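Local coordinates for Alpha/beta hydrolase (Legionella pneumophila subsp. pneumophila str. Philadelphia 1, PDB 4EZI), which is of unknown function but has the alpha/beta hydrolase fold and, judging by its family, may act as a triacylglycerol lipase, at residues V74-Y79 against D161-A166; V191-P196 against V363-Q368; F304-P309 against D338-K343. One frame throughout, in Å; residues are numbered along the deposited sequence. Where two conformers were deposited one is given.

All three contacts reach the same sheet of an alpha/beta hydrolase fold. Contact 1 is buried and joins strands 74-80 and 162-168 by backbone hydrogen bonds. Contact 2, also buried, has no hydrogen bond across it: helix 355-370 covers strand 193-197, the next strand of the sheet, with two phenylalanines. Its centre is about 8 Å from that of contact 1, and Leu163 O probably accepts from Ser192 N to join them. Contact 3 is only partly buried; it lies where the loop before strand 310-314 meets edge strand 340-344, and combines apolar and CA-H...O contacts with a water bridging two carbonyls. A probable bond from Val194 N to Pro309 O links it to contact 2.

Contact 1: residues V74-Y79 against D161-A166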
loop_
_atom_site.group_PDB
_atom_site.type_symbol
_atom_site.label_atom_id
_atom_site.label_comp_id
_atom_site.label_asym_id
_atom_site.label_seq_id
_atom_site.Cartn_x
_atom_site.Cartn_y
_atom_site.Cartn_z
ATOM N N VAL A 74 1.147 23.781 1.473
ATOM C CA VAL A 74 1.585 22.392 1.376
ATOM C C VAL A 74 0.423 21.427 1.470
ATOM O O VAL A 74 -0.279 21.359 2.468
ATOM C CB VAL A 74 2.635 22.083 2.475
ATOM C CG1 VAL A 74 3.093 20.643 2.400
ATOM C CG2 VAL A 74 3.826 23.022 2.362
ATOM N N GLY A 75 0.239 20.654 0.413
ATOM C CA GLY A 75 -0.722 19.548 0.397
ATOM C C GLY A 75 -0.124 18.317 1.050
ATOM O O GLY A 75 1.098 18.216 1.218
ATOM N N ILE A 76 -0.982 17.358 1.409
ATOM C CA ILE A 76 -0.549 16.087 1.995
ATOM C C ILE A 76 -0.752 14.957 1.014
ATOM O O ILE A 76 -1.804 14.863 0.411
ATOM C CB ILE A 76 -1.341 15.768 3.289
ATOM C CG1 ILE A 76 -1.077 16.837 4.346
ATOM C CG2 ILE A 76 -1.007 14.403 3.855
ATOM C CD1 ILE A 76 -1.916 16.669 5.613
ATOM N N ILE A 77 0.260 14.100 0.888
ATOM C CA ILE A 77 0.111 12.849 0.155
ATOM C C ILE A 77 0.325 11.702 1.138
ATOM O O ILE A 77 1.323 11.681 1.872
ATOM C CB ILE A 77 1.035 12.790 -1.075
ATOM C CG1 ILE A 77 0.716 11.592 -1.997
ATOM C CG2 ILE A 77 2.512 12.864 -0.713
ATOM C CD1 ILE A 77 1.416 10.311 -1.672
ATOM N N SER A 78 -0.654 10.796 1.198
ATOM C CA SER A 78 -0.543 9.588 2.009
ATOM C C SER A 78 -0.176 8.478 1.048
ATOM O O SER A 78 -0.961 8.158 0.158
ATOM C CB SER A 78 -1.875 9.300 2.731
ATOM O OG SER A 78 -1.797 8.180 3.583
ATOM N N TYR A 79 1.004 7.901 1.233
ATOM C CA TYR A 79 1.533 6.876 0.375
ATOM C C TYR A 79 1.603 5.541 1.142
ATOM O O TYR A 79 2.308 5.449 2.149
ATOM C CB TYR A 79 2.935 7.233 -0.176
ATOM C CG TYR A 79 3.377 6.202 -1.177
ATOM C CD1 TYR A 79 4.065 5.052 -0.774
ATOM C CD2 TYR A 79 3.013 6.317 -2.501
ATOM C CE1 TYR A 79 4.419 4.089 -1.690
ATOM C CE2 TYR A 79 3.316 5.342 -3.431
ATOM C CZ TYR A 79 4.013 4.224 -3.022
ATOM O OH TYR A 79 4.332 3.249 -3.944
ATOM N N ASP A 161 -5.762 22.189 2.288
ATOM C CA ASP A 161 -6.756 21.117 2.330
ATOM C C ASP A 161 -6.584 20.103 1.195
ATOM O O ASP A 161 -7.408 19.193 1.044
ATOM C CB ASP A 161 -8.184 21.701 2.395
ATOM C CG ASP A 161 -8.489 22.370 3.753
ATOM O OD1 ASP A 161 -8.116 21.825 4.820
ATOM O OD2 ASP A 161 -9.120 23.451 3.754
ATOM N N LYS A 162 -5.529 20.239 0.398
ATOM C CA LYS A 162 -5.255 19.260 -0.664
ATOM C C LYS A 162 -4.754 17.960 -0.023
ATOM O O LYS A 162 -3.842 17.970 0.805
ATOM C CB LYS A 162 -4.207 19.766 -1.647
ATOM C CG LYS A 162 -4.630 20.996 -2.486
ATOM C CD LYS A 162 -5.581 20.634 -3.612
ATOM C CE LYS A 162 -5.895 21.846 -4.515
ATOM N NZ LYS A 162 -6.837 21.502 -5.615
ATOM N N LEU A 163 -5.366 16.849 -0.430
ATOM C CA LEU A 163 -5.053 15.524 0.080
ATOM C C LEU A 163 -5.044 14.524 -1.067
ATOM O O LEU A 163 -6.050 14.350 -1.773
ATOM C CB LEU A 163 -6.069 15.112 1.141
ATOM C CG LEU A 163 -5.948 13.697 1.702
ATOM C CD1 LEU A 163 -4.593 13.428 2.374
ATOM C CD2 LEU A 163 -7.079 13.425 2.667
ATOM N N TYR A 164 -3.918 13.849 -1.249
ATOM C CA TYR A 164 -3.731 12.899 -2.330
ATOM C C TYR A 164 -3.435 11.518 -1.731
ATOM O O TYR A 164 -2.687 11.435 -0.764
ATOM C CB TYR A 164 -2.552 13.332 -3.216
ATOM C CG TYR A 164 -2.546 14.804 -3.578
ATOM C CD1 TYR A 164 -3.392 15.310 -4.549
ATOM C CD2 TYR A 164 -1.726 15.694 -2.901
ATOM C CE1 TYR A 164 -3.378 16.683 -4.865
ATOM C CE2 TYR A 164 -1.701 17.033 -3.200
ATOM C CZ TYR A 164 -2.546 17.536 -4.165
ATOM O OH TYR A 164 -2.513 18.871 -4.486
ATOM N N LEU A 165 -3.982 10.454 -2.314
ATOM C CA LEU A 165 -3.770 9.103 -1.781
ATOM C C LEU A 165 -3.170 8.234 -2.887
ATOM O O LEU A 165 -3.762 8.118 -3.956
ATOM C CB LEU A 165 -5.094 8.486 -1.312
ATOM C CG LEU A 165 -5.996 9.333 -0.405
ATOM C CD1 LEU A 165 -7.283 8.551 -0.133
ATOM C CD2 LEU A 165 -5.324 9.786 0.877
ATOM N N ALA A 166 -2.042 7.576 -2.621
ATOM C CA ALA A 166 -1.409 6.690 -3.604
ATOM C C ALA A 166 -0.770 5.510 -2.887
ATOM O O ALA A 166 -0.501 5.558 -1.702
ATOM C CB ALA A 166 -0.359 7.424 -4.430
#
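Ile76 and Ser78 each use both N and O of their backbone on the strand that carries Lys162, Tyr164 and Ala166. Ile76 N donates to Lys162 O (3.0 Å) and Ile76 O accepts from Tyr164 N (2.9 Å). Two residues on, Ser78 N reaches Tyr164 O at 2.9 Å and Ser78 O takes Ala166 N at 3.0 Å. This is regular parallel pairing, with strand axes 18° apart; in the first bond the donor lies 31° from the carbonyl plane of Lys162. CA-H...O contacts fill in between, as from Tyr79 CA to Ala166 O (3.2 Å).

Apolar contacts divide between two faces. Ile76 CG2 meets Leu163 CD1 at 4.0 Å, on the face where helix 170-185 covers Leu165. On the other, towards helix 355-370, the side chains of Ile77 and Tyr164 cross at about a right angle, CG1 3.9 Å from CB, while Tyr79 CD2 lies 4.0 Å from Ala166 CB. Tyr164 CG stands beside its own backbone N (chi1 -45°), which brings CD2 close to Ile76 O.

Strand 162-168 leads to a probable nucleophile elbow around Ser169. Here the polar backbone is satisfied inside the sheet, so mostly apolar side chains can bury it.

Contact 2: residues V191-P196 against V363-Q368; sequences VSAVAP and VDFFKQ
Phe365 and Phe366 enter the gap between Ala193 and Ala195, and each ring has the two methyls on opposite sides of its plane. Round Phe366 both methyls are oblique to the ring. Ala193 CB lies 3.7 Å from CD1, and Ala195 CB is 3.9 Å from CE1. Val194 N comes to the edge, near the plane, 4.1 Å from CE1. Round Phe365 the approaches are oblique again: Ala193 CB is 3.9 Å from CE2 on one side. On the other are Ala195 CB and Val194 O, the latter 3.6 Å from CE2. The two ring planes are turned about 53° against each other, so the pair forms no parallel stack.

Different first torsions bring consecutive helical residues onto the same strand. Phe365 CG is anti to its backbone N (chi1 -169°), whereas Phe366 CG stands beside its own N and opposite the carbonyl carbon (chi1 -64°), which swings a ring that starts off to one side in over the strand.

Helix 355-370 here runs nearly antiparallel to strand 193-197, the short axes coming within 8.5 Å, a close approach that goes with the two alanines facing it. Val194 turns the other way, to Thr175 and Phe179 of helix 170-185: the helix-sheet-helix layering of an alpha/beta hydrolase. Outside the segments, Phe366 also meets the Tyr164 ring, and Phe365 meets Phe369 edge-to-face.

The strand's backbone bonds to its neighbours, Ala193 and Ala195 with Leu165 and Val194 with Pro309 and Leu311. Ala195 O also takes Gln362 NE2, a polar tie one helical turn before Phe366. Between residues 191-196 and 363-368 themselves no hydrogen bond forms, and the packing of aromatic rings on methyls does the holding.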
loop_
_atom_site.group_PDB
_atom_site.type_symbol
_atom_site.label_atom_id
_atom_site.label_comp_id
_atom_site.label_asym_id
_atom_site.label_seq_id
_atom_site.Cartn_x
_atom_site.Cartn_y
_atom_site.Cartn_z
ATOM N N VAL A 191 -10.972 14.824 -0.133
ATOM C CA VAL A 191 -9.921 14.070 -0.786
ATOM C C VAL A 191 -9.805 14.650 -2.196
ATOM O O VAL A 191 -10.827 14.804 -2.884
ATOM C CB VAL A 191 -10.229 12.566 -0.831
ATOM C CG1 VAL A 191 -9.143 11.813 -1.636
ATOM C CG2 VAL A 191 -10.387 11.988 0.562
ATOM N N SER A 192 -8.593 15.011 -2.615
ATOM C CA SER A 192 -8.357 15.719 -3.887
ATOM C C SER A 192 -8.138 14.790 -5.075
ATOM O O SER A 192 -8.559 15.094 -6.179
ATOM C CB SER A 192 -7.161 16.677 -3.761
ATOM O OG SER A 192 -7.280 17.503 -2.615
ATOM N N ALA A 193 -7.462 13.664 -4.870
ATOM C CA ALA A 193 -7.182 12.740 -5.971
ATOM C C ALA A 193 -6.637 11.455 -5.377
ATOM O O ALA A 193 -5.975 11.466 -4.335
ATOM C CB ALA A 193 -6.182 13.302 -6.948
ATOM N N VAL A 194 -6.888 10.344 -6.063
ATOM C CA VAL A 194 -6.539 9.000 -5.603
ATOM C C VAL A 194 -5.955 8.236 -6.799
ATOM O O VAL A 194 -6.575 8.202 -7.860
ATOM C CB VAL A 194 -7.783 8.290 -5.033
ATOM C CG1 VAL A 194 -7.404 6.900 -4.517
ATOM C CG2 VAL A 194 -8.384 9.123 -3.912
ATOM N N ALA A 195 -4.808 7.580 -6.617
ATOM C CA ALA A 195 -4.148 6.888 -7.713
ATOM C C ALA A 195 -3.491 5.578 -7.214
ATOM O O ALA A 195 -2.283 5.512 -6.994
ATOM C CB ALA A 195 -3.119 7.786 -8.395
ATOM N N PRO A 196 -4.278 4.506 -7.026
ATOM C CA PRO A 196 -3.707 3.211 -6.686
ATOM C C PRO A 196 -2.898 2.664 -7.847
ATOM O O PRO A 196 -3.395 2.598 -8.962
ATOM C CB PRO A 196 -4.938 2.341 -6.419
ATOM C CG PRO A 196 -5.963 2.930 -7.275
ATOM C CD PRO A 196 -5.735 4.413 -7.204
ATOM N N VAL A 363 2.342 11.031 -9.552
ATOM C CA VAL A 363 2.728 12.428 -9.311
ATOM C C VAL A 363 2.054 13.379 -10.309
ATOM O O VAL A 363 1.518 14.413 -9.945
ATOM C CB VAL A 363 4.281 12.642 -9.352
ATOM C CG1 VAL A 363 4.634 14.157 -9.224
ATOM C CG2 VAL A 363 4.977 11.813 -8.280
ATOM N N ASP A 364 2.076 12.990 -11.578
ATOM C CA ASP A 364 1.485 13.826 -12.623
ATOM C C ASP A 364 -0.027 13.989 -12.436
ATOM O O ASP A 364 -0.581 15.067 -12.671
ATOM C CB ASP A 364 1.791 13.269 -13.995
ATOM C CG ASP A 364 3.225 13.468 -14.420
ATOM O OD1 ASP A 364 3.939 14.317 -13.851
ATOM O OD2 ASP A 364 3.628 12.789 -15.390
ATOM N N PHE A 365 -0.700 12.922 -12.031
ATOM C CA PHE A 365 -2.123 12.979 -11.742
ATOM C C PHE A 365 -2.422 13.938 -10.594
ATOM O O PHE A 365 -3.327 14.773 -10.690
ATOM C CB PHE A 365 -2.631 11.581 -11.419
ATOM C CG PHE A 365 -4.124 11.443 -11.343
ATOM C CD1 PHE A 365 -4.917 11.619 -12.464
ATOM C CD2 PHE A 365 -4.739 11.106 -10.150
ATOM C CE1 PHE A 365 -6.293 11.436 -12.398
ATOM C CE2 PHE A 365 -6.105 10.944 -10.066
ATOM C CZ PHE A 365 -6.882 11.094 -11.205
ATOM N N PHE A 366 -1.642 13.856 -9.530
ATOM C CA PHE A 366 -1.842 14.739 -8.399
ATOM C C PHE A 366 -1.583 16.194 -8.761
ATOM O O PHE A 366 -2.337 17.093 -8.366
ATOM C CB PHE A 366 -0.977 14.310 -7.214
ATOM C CG PHE A 366 -1.346 12.952 -6.668
ATOM C CD1 PHE A 366 -2.597 12.382 -6.928
ATOM C CD2 PHE A 366 -0.425 12.222 -5.935
ATOM C CE1 PHE A 366 -2.922 11.155 -6.430
ATOM C CE2 PHE A 366 -0.761 10.969 -5.419
ATOM C CZ PHE A 366 -2.007 10.434 -5.668
ATOM N N LYS A 367 -0.571 16.433 -9.570
ATOM C CA LYS A 367 -0.288 17.798 -10.019
ATOM C C LYS A 367 -1.462 18.386 -10.817
ATOM O O LYS A 367 -1.784 19.574 -10.675
ATOM C CB LYS A 367 0.998 17.835 -10.829
ATOM C CG LYS A 367 2.265 17.682 -9.983
ATOM C CD LYS A 367 2.587 18.984 -9.252
ATOM C CE LYS A 367 3.553 18.767 -8.110
ATOM N NZ LYS A 367 3.699 20.018 -7.297
ATOM N N GLN A 368 -2.121 17.553 -11.626
ATOM C CA GLN A 368 -3.281 17.982 -12.386
ATOM C C GLN A 368 -4.358 18.511 -11.458
ATOM O O GLN A 368 -4.963 19.544 -11.738
ATOM C CB GLN A 368 -3.817 16.837 -13.239
ATOM C CG GLN A 368 -5.035 17.202 -14.060
ATOM C CD GLN A 368 -5.539 16.064 -14.924
ATOM O OE1 GLN A 368 -4.798 15.132 -15.253
ATOM N NE2 GLN A 368 -6.811 16.148 -15.308
#

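Contact 3: residues F304-P309 against D338-K343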
loop_
_atom_site.group_PDB
_atom_site.type_symbol
_atom_site.label_atom_id
_atom_site.label_comp_id
_atom_site.label_asym_id
_atom_site.label_seq_id
_atom_site.Cartn_x
_atom_site.Cartn_y
_atom_site.Cartn_z
ATOM N N PHE A 304 -17.911 1.176 -4.856
ATOM C CA PHE A 304 -18.363 2.298 -4.054
ATOM C C PHE A 304 -18.198 3.561 -4.880
ATOM O O PHE A 304 -17.442 3.596 -5.845
ATOM C CB PHE A 304 -17.599 2.403 -2.733
ATOM C CG PHE A 304 -16.116 2.676 -2.881
ATOM C CD1 PHE A 304 -15.222 1.627 -3.011
ATOM C CD2 PHE A 304 -15.627 3.982 -2.874
ATOM C CE1 PHE A 304 -13.854 1.878 -3.138
ATOM C CE2 PHE A 304 -14.263 4.228 -2.999
ATOM C CZ PHE A 304 -13.383 3.174 -3.118
ATOM N N LYS A 305 -18.959 4.592 -4.517
ATOM C CA LYS A 305 -18.887 5.860 -5.204
ATOM C C LYS A 305 -17.620 6.614 -4.822
ATOM O O LYS A 305 -17.442 6.956 -3.646
ATOM C CB LYS A 305 -20.114 6.710 -4.868
ATOM C CG LYS A 305 -20.149 8.052 -5.606
ATOM C CD LYS A 305 -21.385 8.869 -5.246
ATOM C CE LYS A 305 -21.411 10.183 -6.008
ATOM N NZ LYS A 305 -22.400 11.150 -5.424
ATOM N N PRO A 306 -16.758 6.897 -5.808
ATOM C CA PRO A 306 -15.568 7.691 -5.476
ATOM C C PRO A 306 -15.958 9.129 -5.192
ATOM O O PRO A 306 -16.864 9.680 -5.844
ATOM C CB PRO A 306 -14.732 7.627 -6.743
ATOM C CG PRO A 306 -15.275 6.545 -7.553
ATOM C CD PRO A 306 -16.711 6.404 -7.193
ATOM N N THR A 307 -15.303 9.723 -4.207
ATOM C CA THR A 307 -15.558 11.106 -3.806
ATOM C C THR A 307 -14.386 12.034 -4.195
ATOM O O THR A 307 -14.252 13.144 -3.674
ATOM C CB THR A 307 -15.799 11.166 -2.293
ATOM O OG1 THR A 307 -14.669 10.569 -1.632
ATOM C CG2 THR A 307 -17.115 10.447 -1.910
ATOM N N ALA A 308 -13.558 11.561 -5.128
ATOM C CA ALA A 308 -12.437 12.306 -5.677
ATOM C C ALA A 308 -12.072 11.696 -7.013
ATOM O O ALA A 308 -12.352 10.512 -7.250
ATOM C CB ALA A 308 -11.231 12.228 -4.749
ATOM N N PRO A 309 -11.416 12.471 -7.879
ATOM C CA PRO A 309 -10.842 11.903 -9.092
ATOM C C PRO A 309 -9.984 10.689 -8.784
ATOM O O PRO A 309 -9.194 10.711 -7.820
ATOM C CB PRO A 309 -9.997 13.058 -9.643
ATOM C CG PRO A 309 -10.648 14.285 -9.110
ATOM C CD PRO A 309 -11.206 13.932 -7.772
ATOM N N ASP A 338 -17.833 9.962 -13.592
ATOM C CA ASP A 338 -17.076 10.183 -14.815
ATOM C C ASP A 338 -15.606 10.523 -14.536
ATOM O O ASP A 338 -14.791 10.487 -15.438
ATOM C CB ASP A 338 -17.690 11.330 -15.639
ATOM C CG ASP A 338 -19.020 10.958 -16.284
ATOM O OD1 ASP A 338 -19.363 9.753 -16.388
ATOM O OD2 ASP A 338 -19.731 11.906 -16.708
ATOM N N PHE A 339 -15.289 10.882 -13.300
ATOM C CA PHE A 339 -13.926 11.300 -12.951
ATOM C C PHE A 339 -13.087 10.102 -12.481
ATOM O O PHE A 339 -12.571 10.041 -11.361
ATOM C CB PHE A 339 -13.972 12.420 -11.920
ATOM C CG PHE A 339 -14.813 13.591 -12.379
ATOM C CD1 PHE A 339 -14.347 14.440 -13.368
ATOM C CD2 PHE A 339 -16.093 13.796 -11.868
ATOM C CE1 PHE A 339 -15.136 15.530 -13.817
ATOM C CE2 PHE A 339 -16.886 14.872 -12.312
ATOM C CZ PHE A 339 -16.401 15.726 -13.289
ATOM N N VAL A 340 -13.003 9.146 -13.397
ATOM C CA VAL A 340 -12.359 7.841 -13.195
ATOM C C VAL A 340 -11.652 7.503 -14.496
ATOM O O VAL A 340 -12.273 7.570 -15.582
ATOM C CB VAL A 340 -13.395 6.728 -12.864
ATOM C CG1 VAL A 340 -12.694 5.353 -12.712
ATOM C CG2 VAL A 340 -14.192 7.072 -11.624
ATOM N N TRP A 341 -10.373 7.168 -14.383
ATOM C CA TRP A 341 -9.552 6.824 -15.527
ATOM C C TRP A 341 -8.746 5.568 -15.230
ATOM O O TRP A 341 -8.486 5.242 -14.078
ATOM C CB TRP A 341 -8.621 7.986 -15.878
ATOM C CG TRP A 341 -9.352 9.262 -16.204
ATOM C CD1 TRP A 341 -9.816 9.646 -17.424
ATOM C CD2 TRP A 341 -9.743 10.278 -15.284
ATOM N NE1 TRP A 341 -10.448 10.861 -17.321
ATOM C CE2 TRP A 341 -10.409 11.281 -16.021
ATOM C CE3 TRP A 341 -9.569 10.462 -13.914
ATOM C CZ2 TRP A 341 -10.925 12.419 -15.429
ATOM C CZ3 TRP A 341 -10.083 11.598 -13.327
ATOM C CH2 TRP A 341 -10.744 12.579 -14.088
ATOM N N ILE A 342 -8.330 4.910 -16.300
ATOM C CA ILE A 342 -7.457 3.748 -16.229
ATOM C C ILE A 342 -6.292 3.981 -17.194
ATOM O O ILE A 342 -6.465 4.515 -18.294
ATOM C CB ILE A 342 -8.213 2.418 -16.551
ATOM C CG1 ILE A 342 -7.295 1.227 -16.294
ATOM C CG2 ILE A 342 -8.816 2.397 -17.982
ATOM C CD1 ILE A 342 -8.024 -0.121 -16.394
ATOM N N LYS A 343 -5.089 3.617 -16.749
ATOM C CA LYS A 343 -3.884 3.807 -17.529
ATOM C C LYS A 343 -2.937 2.630 -17.348
ATOM O O LYS A 343 -2.660 2.219 -16.219
ATOM C CB LYS A 343 -3.174 5.095 -17.077
ATOM C CG LYS A 343 -1.797 5.315 -17.624
ATOM C CD LYS A 343 -1.777 5.641 -19.083
ATOM C CE LYS A 343 -0.343 5.980 -19.514
ATOM N NZ LYS A 343 -0.214 6.150 -20.985
HETATM O O HOH W 1 -14.178 9.890 -9.215
#
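Pro309 touches both Phe339 and Trp341 where the loop before strand 310-314 meets an inverse gamma turn, centred on Phe339, that leads into an edge strand of the alpha/beta hydrolase sheet. Pro309 CB comes in the plane of the indole, at its edge, 4.0 Å from Trp341 CZ3. Beside it Pro309 CA points its hydrogen at Phe339 O (3.4 Å, 150° at the hydrogen). A third, looser contact is between a ring carbon and a methyl, Pro306 CG to Val340 CG2 at 4.2 Å.

The next shell sets these groups in place. Trp341 CG stands beside its own backbone N (chi1 -59°), folding the indole back over the preceding chain; Phe339 C lies 3.5 Å above one face, towards the rim. A weak bond from Val340 N to Asp338 O, 3.0 Å, closes the turn.

Further out, Phe369 of helix 355-370 touches both Pro309 and Trp341, and Tyr330 and Phe333 of helix 323-334 cover Val340 and Pro306. Backbone bonds of Phe339 and Trp341 with Leu310 begin the pairing of the two strands. Just before it, directly between the two segments, a single water bridges two carbonyls, donating to Ala308 O at 2.8 Å and to Phe339 O at 2.7 Å.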